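Periplasmic binding protein (Veillonella parvula, PDB 4MO9) probably binds an iron-siderophore or similar solute outside the cytoplasmic membrane and hands it to an ABC importer. Local coordinates at residues A79-H84 / L276-T281; K83-E88 / L356-S361; L204-N209 / S265-K270; S312-L317 / G362-H367. One frame throughout, in Å; residues are numbered along the deposited sequence.

Interactions 1 and 2 both start from helix 79-88 of the N-terminal lobe and share His-84. The imidazole stacks on Phe-278 in interaction 1 and donates a hydrogen bond to Ser-359 in interaction 2. Both are partly buried and mix aromatic stacking with charged groups. Interactions 3 and 4 belong to the C-terminal lobe and reach the same mixed sheet. Interaction 4 is the buried one, built on strand pairing and apolar packing. Interaction 3 is partly buried, where strand 201-206 ends and the loop after strand 259-263 meets it, and has no hydrogen bond between its segments. Gly-277 of interaction 1 joins Ile-363 of interaction 4 by a backbone hydrogen bond.

Interaction 1 of 4, residues A79-H84 / L276-T281; sequences ADMWKH and LGFEAT
Phe-278 and His-84 form an offset stack, with ring centroids 4.3 Å apart and planes at 19°. CD2 of His-84 lies 3.4 Å from CE1 of Phe-278, near the rim of each ring. Selenomethionine Met-81 meets the same phenyl ring at its edge: its CG lies in the ring plane, 3.6 Å from Phe-278 CE2. Beside the ring, Phe-278 N donates to Asp-80 OD2 at 3.2 Å, nearly along the C-O axis of the carboxylate. Asp-80 CG sits between its own backbone N and carbonyl carbon (chi1 62°), which swings the carboxylate to the loop. Water 1 adds a second link. It donates to Asp-80 OD2 and Leu-276 O and accepts from Glu-279 N. Lys-83 NZ forms a salt bridge to Glu-279 OE2 at 2.7 Å, coming from above the carboxylate plane. The next shell fixes these groups. Ser-359 O takes the NE2 hydrogen of His-84, Tyr-266 OH binds Lys-83 NZ, and Trp-364 meets Phe-278 edge-to-face. The contact joins a helix of the N-terminal lobe to a loop of the C-terminal lobe, as expected near the interlobe cleft of a TroA-like binding protein.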
loop_
_atom_site.group_PDB
_atom_site.type_symbol
_atom_site.label_atom_id
_atom_site.label_comp_id
_atom_site.label_asym_id
_atom_site.label_seq_id
_atom_site.Cartn_x
_atom_site.Cartn_y
_atom_site.Cartn_z
ATOM N N ALA A 79 -1.186 5.736 12.561
ATOM C CA ALA A 79 -2.076 5.972 13.698
ATOM C C ALA A 79 -3.390 6.634 13.299
ATOM O O ALA A 79 -4.408 6.465 13.979
ATOM C CB ALA A 79 -1.374 6.781 14.787
ATOM N N ASP A 80 -3.381 7.396 12.210
ATOM C CA ASP A 80 -4.626 8.027 11.790
ATOM C C ASP A 80 -5.636 6.965 11.363
ATOM O O ASP A 80 -6.829 7.085 11.659
ATOM C CB ASP A 80 -4.407 9.080 10.695
ATOM C CG ASP A 80 -3.828 8.497 9.424
ATOM O OD1 ASP A 80 -2.950 7.602 9.514
ATOM O OD2 ASP A 80 -4.245 8.957 8.329
HETATM N N MSE A 81 -5.157 5.917 10.694
HETATM C CA MSE A 81 -6.025 4.802 10.332
HETATM C C MSE A 81 -6.497 4.049 11.584
HETATM O O MSE A 81 -7.677 3.696 11.705
HETATM C CB MSE A 81 -5.301 3.846 9.379
HETATM C CG MSE A 81 -5.070 4.409 7.994
HETATM SE SE MSE A 81 -4.093 3.135 6.889
HETATM C CE MSE A 81 -4.385 3.998 5.164
ATOM N N TRP A 82 -5.579 3.815 12.518
ATOM C CA TRP A 82 -5.926 3.152 13.775
ATOM C C TRP A 82 -7.041 3.882 14.530
ATOM O O TRP A 82 -7.968 3.237 15.029
ATOM C CB TRP A 82 -4.690 2.988 14.671
ATOM C CG TRP A 82 -4.973 2.224 15.927
ATOM C CD1 TRP A 82 -4.915 2.687 17.210
ATOM C CD2 TRP A 82 -5.379 0.853 16.012
ATOM N NE1 TRP A 82 -5.258 1.681 18.090
ATOM C CE2 TRP A 82 -5.543 0.545 17.379
ATOM C CE3 TRP A 82 -5.611 -0.147 15.063
ATOM C CZ2 TRP A 82 -5.931 -0.726 17.820
ATOM C CZ3 TRP A 82 -6.003 -1.400 15.496
ATOM C CH2 TRP A 82 -6.156 -1.681 16.864
ATOM N N LYS A 83 -6.963 5.214 14.615
ATOM C CA LYS A 83 -8.008 5.975 15.301
ATOM C C LYS A 83 -9.344 5.832 14.583
ATOM O O LYS A 83 -10.388 5.643 15.209
ATOM C CB LYS A 83 -7.676 7.471 15.359
ATOM C CG LYS A 83 -6.387 7.845 16.060
ATOM C CD LYS A 83 -6.123 9.354 15.856
ATOM C CE LYS A 83 -4.644 9.644 15.598
ATOM N NZ LYS A 83 -4.454 10.836 14.731
ATOM N N HIS A 84 -9.308 5.958 13.262
ATOM C CA HIS A 84 -10.524 5.930 12.467
ATOM C C HIS A 84 -11.188 4.557 12.583
ATOM O O HIS A 84 -12.396 4.445 12.829
ATOM C CB HIS A 84 -10.188 6.227 11.008
ATOM C CG HIS A 84 -11.386 6.378 10.130
ATOM N ND1 HIS A 84 -12.253 7.448 10.233
ATOM C CD2 HIS A 84 -11.871 5.596 9.135
ATOM C CE1 HIS A 84 -13.217 7.317 9.341
ATOM N NE2 HIS A 84 -13.010 6.199 8.660
ATOM N N LEU A 276 -1.407 13.477 3.740
ATOM C CA LEU A 276 -2.554 12.829 3.107
ATOM C C LEU A 276 -3.124 11.815 4.091
ATOM O O LEU A 276 -2.490 11.536 5.118
ATOM C CB LEU A 276 -2.137 12.129 1.810
ATOM C CG LEU A 276 -1.735 13.066 0.657
ATOM C CD1 LEU A 276 -1.332 12.233 -0.571
ATOM C CD2 LEU A 276 -2.876 13.994 0.324
ATOM N N GLY A 277 -4.309 11.275 3.790
ATOM C CA GLY A 277 -4.932 10.265 4.639
ATOM C C GLY A 277 -6.177 10.777 5.350
ATOM O O GLY A 277 -6.809 11.741 4.901
ATOM N N PHE A 278 -6.527 10.146 6.472
ATOM C CA PHE A 278 -7.752 10.495 7.200
ATOM C C PHE A 278 -7.670 11.822 7.933
ATOM O O PHE A 278 -8.704 12.437 8.219
ATOM C CB PHE A 278 -8.125 9.382 8.184
ATOM C CG PHE A 278 -8.579 8.121 7.508
ATOM C CD1 PHE A 278 -9.867 8.026 6.981
ATOM C CD2 PHE A 278 -7.719 7.038 7.382
ATOM C CE1 PHE A 278 -10.291 6.863 6.348
ATOM C CE2 PHE A 278 -8.133 5.869 6.752
ATOM C CZ PHE A 278 -9.423 5.782 6.233
ATOM N N GLU A 279 -6.451 12.255 8.253
ATOM C CA GLU A 279 -6.253 13.532 8.933
ATOM C C GLU A 279 -5.638 14.517 7.968
ATOM O O GLU A 279 -4.479 14.910 8.120
ATOM C CB GLU A 279 -5.328 13.374 10.131
ATOM C CG GLU A 279 -5.731 12.258 11.037
ATOM C CD GLU A 279 -5.909 12.700 12.464
ATOM O OE1 GLU A 279 -5.516 13.843 12.795
ATOM O OE2 GLU A 279 -6.449 11.896 13.254
ATOM N N ALA A 280 -6.425 14.922 6.982
ATOM C CA ALA A 280 -5.938 15.760 5.909
ATOM C C ALA A 280 -7.110 16.572 5.407
ATOM O O ALA A 280 -8.237 16.069 5.354
ATOM C CB ALA A 280 -5.380 14.902 4.788
ATOM N N THR A 281 -6.857 17.828 5.055
ATOM C CA THR A 281 -7.874 18.643 4.410
ATOM C C THR A 281 -7.333 19.152 3.081
ATOM O O THR A 281 -6.115 19.228 2.892
ATOM C CB THR A 281 -8.274 19.842 5.276
ATOM O OG1 THR A 281 -7.206 20.797 5.286
ATOM C CG2 THR A 281 -8.579 19.385 6.701
HETATM O O HOH W 1 -3.834 11.586 7.542
#

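Interaction 2 of 4, residues K83-E88 / L356-S361; sequences KHFTAE and LPFSYS
His-84 reaches Ser-359 with the edge of its imidazole. NE2 donates to Ser-359 O at 2.8 Å, with an N-H...O angle of 152°. The carbonyl oxygen lies slightly out of the imidazole plane, so the bond is somewhat tilted. This bond helps to fix the rotation of the ring. Next comes Phe-85, whose ring stacks face-to-face on that of Phe-358. The centroids are 4.0 Å apart and the planes 17° apart. Phe-85 CD1 comes to 3.5 Å from Phe-358 CG, and Phe-85 CB makes a CH-pi contact over the same face of Phe-358. The opposite face of Phe-358 carries Pro-357 CG. Phe-52 of helix 52-59 touches both phenylalanines, and both are buried. Segment 356-361 links helix 344-355 to strand 365-367 of the C-terminal lobe's sheet, and on the way it packs against the N-terminal lobe of the two-lobed binding-protein fold. One helical turn after His-84, the extended side chain of Glu-88 holds Ser-359 with both carboxylate oxygens. OE1 accepts from Ser-359 N at 2.7 Å through its syn lone pair. OE2 accepts from Ser-359 OG; the 2.5 Å separation is very short, and its exact length is doubtful.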
loop_
_atom_site.group_PDB
_atom_site.type_symbol
_atom_site.label_atom_id
_atom_site.label_comp_id
_atom_site.label_asym_id
_atom_site.label_seq_id
_atom_site.Cartn_x
_atom_site.Cartn_y
_atom_site.Cartn_z
ATOM N N LYS A 83 -6.963 5.214 14.615
ATOM C CA LYS A 83 -8.008 5.975 15.301
ATOM C C LYS A 83 -9.344 5.832 14.583
ATOM O O LYS A 83 -10.388 5.643 15.209
ATOM C CB LYS A 83 -7.676 7.471 15.359
ATOM C CG LYS A 83 -6.387 7.845 16.060
ATOM C CD LYS A 83 -6.123 9.354 15.856
ATOM C CE LYS A 83 -4.644 9.644 15.598
ATOM N NZ LYS A 83 -4.454 10.836 14.731
ATOM N N HIS A 84 -9.308 5.958 13.262
ATOM C CA HIS A 84 -10.524 5.930 12.467
ATOM C C HIS A 84 -11.188 4.557 12.583
ATOM O O HIS A 84 -12.396 4.445 12.829
ATOM C CB HIS A 84 -10.188 6.227 11.008
ATOM C CG HIS A 84 -11.386 6.378 10.130
ATOM N ND1 HIS A 84 -12.253 7.448 10.233
ATOM C CD2 HIS A 84 -11.871 5.596 9.135
ATOM C CE1 HIS A 84 -13.217 7.317 9.341
ATOM N NE2 HIS A 84 -13.010 6.199 8.660
ATOM N N PHE A 85 -10.383 3.513 12.430
ATOM C CA PHE A 85 -10.910 2.159 12.407
ATOM C C PHE A 85 -11.440 1.758 13.781
ATOM O O PHE A 85 -12.511 1.162 13.885
ATOM C CB PHE A 85 -9.852 1.168 11.916
ATOM C CG PHE A 85 -9.376 1.423 10.504
ATOM C CD1 PHE A 85 -10.045 2.323 9.672
ATOM C CD2 PHE A 85 -8.260 0.756 10.007
ATOM C CE1 PHE A 85 -9.595 2.559 8.373
ATOM C CE2 PHE A 85 -7.804 0.989 8.709
ATOM C CZ PHE A 85 -8.474 1.891 7.893
ATOM N N THR A 86 -10.698 2.092 14.836
ATOM C CA THR A 86 -11.119 1.728 16.191
ATOM C C THR A 86 -12.351 2.518 16.618
ATOM O O THR A 86 -13.182 2.023 17.381
ATOM C CB THR A 86 -9.976 1.864 17.232
ATOM O OG1 THR A 86 -9.435 3.189 17.208
ATOM C CG2 THR A 86 -8.877 0.873 16.929
ATOM N N ALA A 87 -12.481 3.736 16.106
ATOM C CA ALA A 87 -13.656 4.551 16.396
ATOM C C ALA A 87 -14.912 3.851 15.892
ATOM O O ALA A 87 -15.948 3.853 16.564
ATOM C CB ALA A 87 -13.526 5.927 15.761
ATOM N N GLU A 88 -14.811 3.246 14.713
ATOM C CA GLU A 88 -15.969 2.621 14.082
ATOM C C GLU A 88 -16.103 1.141 14.442
ATOM O O GLU A 88 -17.187 0.567 14.337
ATOM C CB GLU A 88 -15.919 2.827 12.562
ATOM C CG GLU A 88 -15.722 4.301 12.180
ATOM C CD GLU A 88 -15.958 4.590 10.707
ATOM O OE1 GLU A 88 -15.948 3.635 9.895
ATOM O OE2 GLU A 88 -16.156 5.781 10.367
ATOM N N LEU A 356 -15.257 -2.599 2.640
ATOM C CA LEU A 356 -14.707 -2.307 3.964
ATOM C C LEU A 356 -15.768 -1.892 4.990
ATOM O O LEU A 356 -16.738 -1.206 4.664
ATOM C CB LEU A 356 -13.582 -1.264 3.869
ATOM C CG LEU A 356 -12.312 -1.765 3.173
ATOM C CD1 LEU A 356 -11.269 -0.650 3.000
ATOM C CD2 LEU A 356 -11.702 -2.930 3.942
ATOM N N PRO A 357 -15.590 -2.331 6.241
ATOM C CA PRO A 357 -16.484 -1.946 7.334
ATOM C C PRO A 357 -16.137 -0.562 7.899
ATOM O O PRO A 357 -16.723 -0.158 8.906
ATOM C CB PRO A 357 -16.208 -3.011 8.389
ATOM C CG PRO A 357 -14.773 -3.375 8.182
ATOM C CD PRO A 357 -14.528 -3.254 6.689
ATOM N N PHE A 358 -15.201 0.137 7.271
ATOM C CA PHE A 358 -14.796 1.467 7.733
ATOM C C PHE A 358 -15.273 2.513 6.726
ATOM O O PHE A 358 -15.235 2.262 5.517
ATOM C CB PHE A 358 -13.268 1.535 7.881
ATOM C CG PHE A 358 -12.673 0.343 8.599
ATOM C CD1 PHE A 358 -12.944 0.118 9.943
ATOM C CD2 PHE A 358 -11.837 -0.540 7.931
ATOM C CE1 PHE A 358 -12.399 -0.980 10.605
ATOM C CE2 PHE A 358 -11.288 -1.638 8.580
ATOM C CZ PHE A 358 -11.572 -1.858 9.922
ATOM N N SER A 359 -15.723 3.674 7.201
ATOM C CA SER A 359 -16.235 4.697 6.295
ATOM C C SER A 359 -15.104 5.373 5.524
ATOM O O SER A 359 -14.013 5.610 6.061
ATOM C CB SER A 359 -17.035 5.753 7.058
ATOM O OG SER A 359 -16.206 6.435 7.986
ATOM N N TYR A 360 -15.358 5.676 4.257
ATOM C CA TYR A 360 -14.384 6.402 3.464
ATOM C C TYR A 360 -14.397 7.887 3.827
ATOM O O TYR A 360 -15.468 8.464 4.014
ATOM C CB TYR A 360 -14.674 6.232 1.973
ATOM C CG TYR A 360 -13.719 7.009 1.096
ATOM C CD1 TYR A 360 -12.405 6.592 0.933
ATOM C CD2 TYR A 360 -14.130 8.164 0.445
ATOM C CE1 TYR A 360 -11.522 7.297 0.138
ATOM C CE2 TYR A 360 -13.257 8.880 -0.353
ATOM C CZ TYR A 360 -11.954 8.439 -0.505
ATOM O OH TYR A 360 -11.083 9.161 -1.299
ATOM N N SER A 361 -13.207 8.479 3.945
ATOM C CA SER A 361 -13.037 9.935 4.065
ATOM C C SER A 361 -11.555 10.301 3.935
ATOM O O SER A 361 -10.716 9.430 3.697
ATOM C CB SER A 361 -13.592 10.475 5.383
ATOM O OG SER A 361 -12.778 10.072 6.461
#

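Interaction 3 of 4, residues L204-N209 / S265-K270; sequences LEVGMN and SYWPKK
Met-208, a selenomethionine, lies across one face of the Trp-267 indole, their side chains crossing at about a right angle. The two residues sit in loops that follow the parallel strands 201-206 and 259-263, neighbours in the mixed sheet of the C-terminal lobe. In this fold the loops at such strand ends border the interlobe cleft, and the Trp-267 side chain is about 10 Å from a bound trimethylamine oxide. Met-208 CG stands almost squarely over the five-membered ring, 3.6 Å from its centroid and 6° off the normal, in a CH-pi contact. The chain runs extended as far as SE (chi2 176°), which makes an oblique Met-aromatic contact with the five-membered ring. Met-208 CA continues the cover over the six-membered ring, 3.6 Å from Trp-267 CE3. The opposite indole face carries Ser-265 CB, so the ring is sandwiched. Val-206 adds CG1 at 3.6 Å from Trp-267 CH2. Further along, a type I turn from Trp-267 to Lys-270 brings Lys-270 back against 204-209. Lys-270 and Asn-209 lie side by side, pointing the same way. Lys-270 CG packs 3.2 Å from Met-208 O, a buried carbonyl oxygen with no polar partner in the model.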
loop_
_atom_site.group_PDB
_atom_site.type_symbol
_atom_site.label_atom_id
_atom_site.label_comp_id
_atom_site.label_asym_id
_atom_site.label_seq_id
_atom_site.Cartn_x
_atom_site.Cartn_y
_atom_site.Cartn_z
ATOM N N LEU A 204 10.095 11.336 -8.540
ATOM C CA LEU A 204 9.260 10.772 -7.480
ATOM C C LEU A 204 9.942 10.967 -6.136
ATOM O O LEU A 204 11.138 10.703 -6.003
ATOM C CB LEU A 204 9.054 9.272 -7.707
ATOM C CG LEU A 204 8.450 8.784 -9.024
ATOM C CD1 LEU A 204 8.594 7.260 -9.140
ATOM C CD2 LEU A 204 6.987 9.165 -9.107
ATOM N N GLU A 205 9.203 11.428 -5.132
ATOM C CA GLU A 205 9.817 11.610 -3.818
ATOM C C GLU A 205 8.805 11.353 -2.712
ATOM O O GLU A 205 7.656 11.808 -2.805
ATOM C CB GLU A 205 10.417 13.019 -3.659
ATOM C CG GLU A 205 11.186 13.200 -2.335
ATOM C CD GLU A 205 11.579 14.647 -2.039
ATOM O OE1 GLU A 205 11.994 15.377 -2.975
ATOM O OE2 GLU A 205 11.500 15.062 -0.854
ATOM N N VAL A 206 9.225 10.607 -1.686
ATOM C CA VAL A 206 8.434 10.480 -0.464
ATOM C C VAL A 206 8.602 11.788 0.307
ATOM O O VAL A 206 9.726 12.145 0.704
ATOM C CB VAL A 206 8.899 9.300 0.409
ATOM C CG1 VAL A 206 7.889 9.040 1.529
ATOM C CG2 VAL A 206 9.043 8.047 -0.447
ATOM N N GLY A 207 7.506 12.518 0.507
ATOM C CA GLY A 207 7.608 13.833 1.124
ATOM C C GLY A 207 7.593 13.825 2.642
ATOM O O GLY A 207 6.969 14.691 3.263
HETATM N N MSE A 208 8.300 12.866 3.241
HETATM C CA MSE A 208 8.267 12.654 4.688
HETATM C C MSE A 208 9.065 13.692 5.465
HETATM O O MSE A 208 8.798 13.937 6.649
HETATM C CB MSE A 208 8.792 11.257 5.019
HETATM C CG MSE A 208 8.906 10.965 6.512
HETATM SE SE MSE A 208 9.457 9.122 6.829
HETATM C CE MSE A 208 11.195 9.188 5.960
ATOM N N ASN A 209 10.042 14.304 4.803
ATOM C CA ASN A 209 10.931 15.233 5.484
ATOM C C ASN A 209 10.612 16.700 5.206
ATOM O O ASN A 209 11.316 17.587 5.683
ATOM C CB ASN A 209 12.390 14.920 5.136
ATOM C CG ASN A 209 12.832 13.562 5.647
ATOM O OD1 ASN A 209 12.409 13.123 6.717
ATOM N ND2 ASN A 209 13.681 12.885 4.880
ATOM N N SER A 265 1.509 11.279 3.534
ATOM C CA SER A 265 1.020 10.290 4.488
ATOM C C SER A 265 0.798 10.967 5.824
ATOM O O SER A 265 0.787 12.198 5.910
ATOM C CB SER A 265 2.026 9.151 4.655
ATOM O OG SER A 265 1.409 8.030 5.290
ATOM N N TYR A 266 0.630 10.162 6.867
ATOM C CA TYR A 266 0.456 10.697 8.212
ATOM C C TYR A 266 1.793 10.655 8.951
ATOM O O TYR A 266 2.207 9.595 9.438
ATOM C CB TYR A 266 -0.620 9.900 8.968
ATOM C CG TYR A 266 -0.922 10.444 10.347
ATOM C CD1 TYR A 266 -1.544 11.676 10.501
ATOM C CD2 TYR A 266 -0.582 9.730 11.491
ATOM C CE1 TYR A 266 -1.823 12.191 11.764
ATOM C CE2 TYR A 266 -0.856 10.238 12.764
ATOM C CZ TYR A 266 -1.480 11.466 12.887
ATOM O OH TYR A 266 -1.760 11.984 14.133
ATOM N N TRP A 267 2.470 11.805 9.005
ATOM C CA TRP A 267 3.769 11.937 9.675
ATOM C C TRP A 267 3.727 13.099 10.666
ATOM O O TRP A 267 4.335 14.150 10.418
ATOM C CB TRP A 267 4.899 12.176 8.654
ATOM C CG TRP A 267 5.196 11.004 7.750
ATOM C CD1 TRP A 267 5.598 9.756 8.128
ATOM C CD2 TRP A 267 5.134 10.988 6.314
ATOM N NE1 TRP A 267 5.775 8.953 7.015
ATOM C CE2 TRP A 267 5.501 9.691 5.891
ATOM C CE3 TRP A 267 4.800 11.949 5.346
ATOM C CZ2 TRP A 267 5.540 9.325 4.537
ATOM C CZ3 TRP A 267 4.838 11.589 4.007
ATOM C CH2 TRP A 267 5.207 10.286 3.613
ATOM N N PRO A 268 3.033 12.908 11.805
ATOM C CA PRO A 268 2.782 14.000 12.758
ATOM C C PRO A 268 4.041 14.564 13.413
ATOM O O PRO A 268 3.994 15.676 13.943
ATOM C CB PRO A 268 1.882 13.352 13.815
ATOM C CG PRO A 268 2.189 11.877 13.732
ATOM C CD PRO A 268 2.499 11.617 12.281
ATOM N N LYS A 269 5.141 13.813 13.387
ATOM C CA LYS A 269 6.399 14.310 13.950
ATOM C C LYS A 269 7.146 15.196 12.957
ATOM O O LYS A 269 8.169 15.789 13.291
ATOM C CB LYS A 269 7.301 13.152 14.370
ATOM C CG LYS A 269 6.807 12.362 15.569
ATOM C CD LYS A 269 7.885 11.394 16.026
ATOM C CE LYS A 269 7.302 10.214 16.780
ATOM N NZ LYS A 269 8.327 9.146 16.946
ATOM N N LYS A 270 6.639 15.264 11.730
ATOM C CA LYS A 270 7.246 16.081 10.686
ATOM C C LYS A 270 6.211 17.103 10.224
ATOM O O LYS A 270 5.482 16.843 9.274
ATOM C CB LYS A 270 7.656 15.185 9.511
ATOM C CG LYS A 270 8.650 14.074 9.865
ATOM C CD LYS A 270 9.945 14.661 10.427
ATOM C CE LYS A 270 11.156 14.176 9.649
ATOM N NZ LYS A 270 12.280 15.153 9.733
#

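Interaction 4 of 4, residues S312-L317 / G362-H367; sequences SAHHGL and GIWFMH
Ser-312 and Met-366 form an antiparallel hydrogen-bonded pair, followed by Ala-313 and Phe-365 as a non-hydrogen-bonded pair. This pairing adds strand 365-367 to the edge of the mixed sheet in the C-terminal lobe, antiparallel to strand 310-313. Ser-312 N donates to Met-366 O at 2.8 Å. The return bond from Met-366 N to Ser-312 O is weak, and so is the one from His-314 N to Trp-364 O. CA-H...O contacts accompany them between the strands. Ser-312 and selenomethionine Met-366 share one face of the sheet. Ser-312 OG is held by Ile-262 O, and the bent chain of Met-366 packs on helix 282-295. On the other face, Ala-313 CB lies near the plane of the Phe-365 ring at its edge, 3.8 Å from CD1. Leu-317 divides its two methyls between two aromatics. Its CD1 lies 3.7 Å from Phe-365 CZ, and its CD2 lies 3.9 Å from Trp-364 CE3. Beyond the paired strands, His-314 runs alongside Trp-364, with CZ3 of the indole over one imidazole face, 3.4 Å from His-314 CD2. The two ring planes are inclined by 36°. Trp-364 NE1 binds Ser-361 O, which helps fix the indole. Chi1 of -166° turns CG of His-314 opposite the backbone N, and the ring also meets the type I turn that follows. There Gly-316 N donates in the ring plane to His-314 ND1 at 2.9 Å.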
loop_
_atom_site.group_PDB
_atom_site.type_symbol
_atom_site.label_atom_id
_atom_site.label_comp_id
_atom_site.label_asym_id
_atom_site.label_seq_id
_atom_site.Cartn_x
_atom_site.Cartn_y
_atom_site.Cartn_z
ATOM N N SER A 312 0.497 14.492 -5.963
ATOM C CA SER A 312 0.790 13.779 -4.725
ATOM C C SER A 312 -0.179 12.615 -4.575
ATOM O O SER A 312 -1.371 12.767 -4.843
ATOM C CB SER A 312 0.660 14.735 -3.525
ATOM O OG SER A 312 0.896 14.036 -2.304
ATOM N N ALA A 313 0.337 11.448 -4.188
ATOM C CA ALA A 313 -0.491 10.287 -3.895
ATOM C C ALA A 313 -0.073 9.756 -2.531
ATOM O O ALA A 313 1.057 9.988 -2.101
ATOM C CB ALA A 313 -0.312 9.216 -4.960
ATOM N N HIS A 314 -0.976 9.056 -1.849
ATOM C CA HIS A 314 -0.721 8.571 -0.493
ATOM C C HIS A 314 0.262 7.391 -0.497
ATOM O O HIS A 314 0.021 6.373 -1.161
ATOM C CB HIS A 314 -2.046 8.154 0.174
ATOM C CG HIS A 314 -1.943 7.949 1.656
ATOM N ND1 HIS A 314 -1.223 6.917 2.214
ATOM C CD2 HIS A 314 -2.462 8.650 2.695
ATOM C CE1 HIS A 314 -1.300 6.988 3.532
ATOM N NE2 HIS A 314 -2.048 8.029 3.851
ATOM N N HIS A 315 1.342 7.527 0.275
ATOM C CA HIS A 315 2.444 6.558 0.355
ATOM C C HIS A 315 2.013 5.167 0.815
ATOM O O HIS A 315 2.694 4.169 0.537
ATOM C CB HIS A 315 3.519 7.119 1.301
ATOM C CG HIS A 315 4.852 6.435 1.212
ATOM N ND1 HIS A 315 5.417 6.044 0.018
ATOM C CD2 HIS A 315 5.751 6.120 2.174
ATOM C CE1 HIS A 315 6.599 5.494 0.249
ATOM N NE2 HIS A 315 6.827 5.532 1.550
ATOM N N GLY A 316 0.885 5.088 1.520
ATOM C CA GLY A 316 0.453 3.826 2.106
ATOM C C GLY A 316 -0.555 3.066 1.259
ATOM O O GLY A 316 -1.092 2.042 1.681
ATOM N N LEU A 317 -0.831 3.573 0.064
ATOM C CA LEU A 317 -1.770 2.910 -0.828
ATOM C C LEU A 317 -1.188 1.742 -1.647
ATOM O O LEU A 317 -1.917 0.784 -1.915
ATOM C CB LEU A 317 -2.480 3.916 -1.743
ATOM C CG LEU A 317 -3.450 4.911 -1.084
ATOM C CD1 LEU A 317 -3.934 5.954 -2.098
ATOM C CD2 LEU A 317 -4.639 4.175 -0.456
ATOM N N GLY A 362 -11.236 11.583 4.074
ATOM C CA GLY A 362 -9.855 12.026 3.977
ATOM C C GLY A 362 -9.436 12.355 2.553
ATOM O O GLY A 362 -10.276 12.387 1.650
ATOM N N ILE A 363 -8.137 12.586 2.354
ATOM C CA ILE A 363 -7.592 13.023 1.064
ATOM C C ILE A 363 -6.424 12.117 0.679
ATOM O O ILE A 363 -5.491 11.942 1.466
ATOM C CB ILE A 363 -7.077 14.479 1.145
ATOM C CG1 ILE A 363 -8.143 15.407 1.742
ATOM C CG2 ILE A 363 -6.584 14.959 -0.224
ATOM C CD1 ILE A 363 -9.256 15.766 0.788
ATOM N N TRP A 364 -6.459 11.562 -0.531
ATOM C CA TRP A 364 -5.548 10.477 -0.901
ATOM C C TRP A 364 -4.765 10.777 -2.168
ATOM O O TRP A 364 -3.759 10.124 -2.456
ATOM C CB TRP A 364 -6.347 9.167 -1.047
ATOM C CG TRP A 364 -7.080 8.863 0.208
ATOM C CD1 TRP A 364 -8.330 9.302 0.563
ATOM C CD2 TRP A 364 -6.586 8.104 1.320
ATOM N NE1 TRP A 364 -8.650 8.836 1.827
ATOM C CE2 TRP A 364 -7.594 8.104 2.311
ATOM C CE3 TRP A 364 -5.394 7.418 1.572
ATOM C CZ2 TRP A 364 -7.442 7.436 3.534
ATOM C CZ3 TRP A 364 -5.244 6.762 2.783
ATOM C CH2 TRP A 364 -6.259 6.776 3.751
ATOM N N PHE A 365 -5.233 11.776 -2.911
ATOM C CA PHE A 365 -4.602 12.181 -4.161
ATOM C C PHE A 365 -4.701 13.689 -4.263
ATOM O O PHE A 365 -5.599 14.302 -3.666
ATOM C CB PHE A 365 -5.310 11.542 -5.355
ATOM C CG PHE A 365 -5.288 10.033 -5.341
ATOM C CD1 PHE A 365 -4.104 9.339 -5.587
ATOM C CD2 PHE A 365 -6.449 9.310 -5.090
ATOM C CE1 PHE A 365 -4.078 7.945 -5.576
ATOM C CE2 PHE A 365 -6.432 7.914 -5.088
ATOM C CZ PHE A 365 -5.246 7.236 -5.333
HETATM N N MSE A 366 -3.797 14.299 -5.019
HETATM C CA MSE A 366 -3.756 15.752 -5.031
HETATM C C MSE A 366 -3.015 16.295 -6.229
HETATM O O MSE A 366 -1.956 15.786 -6.603
HETATM C CB MSE A 366 -3.110 16.271 -3.748
HETATM C CG MSE A 366 -2.536 17.655 -3.878
HETATM SE SE MSE A 366 -3.299 18.802 -2.545
HETATM C CE MSE A 366 -5.160 18.653 -3.136
ATOM N N HIS A 367 -3.587 17.338 -6.822
ATOM C CA HIS A 367 -2.961 18.050 -7.915
ATOM C C HIS A 367 -2.788 19.479 -7.432
ATOM O O HIS A 367 -3.761 20.131 -7.052
ATOM C CB HIS A 367 -3.867 18.004 -9.141
ATOM C CG HIS A 367 -3.276 18.652 -10.350
ATOM N ND1 HIS A 367 -1.916 18.747 -10.548
ATOM C CD2 HIS A 367 -3.857 19.252 -11.414
ATOM C CE1 HIS A 367 -1.685 19.367 -11.692
ATOM N NE2 HIS A 367 -2.842 19.684 -12.238
#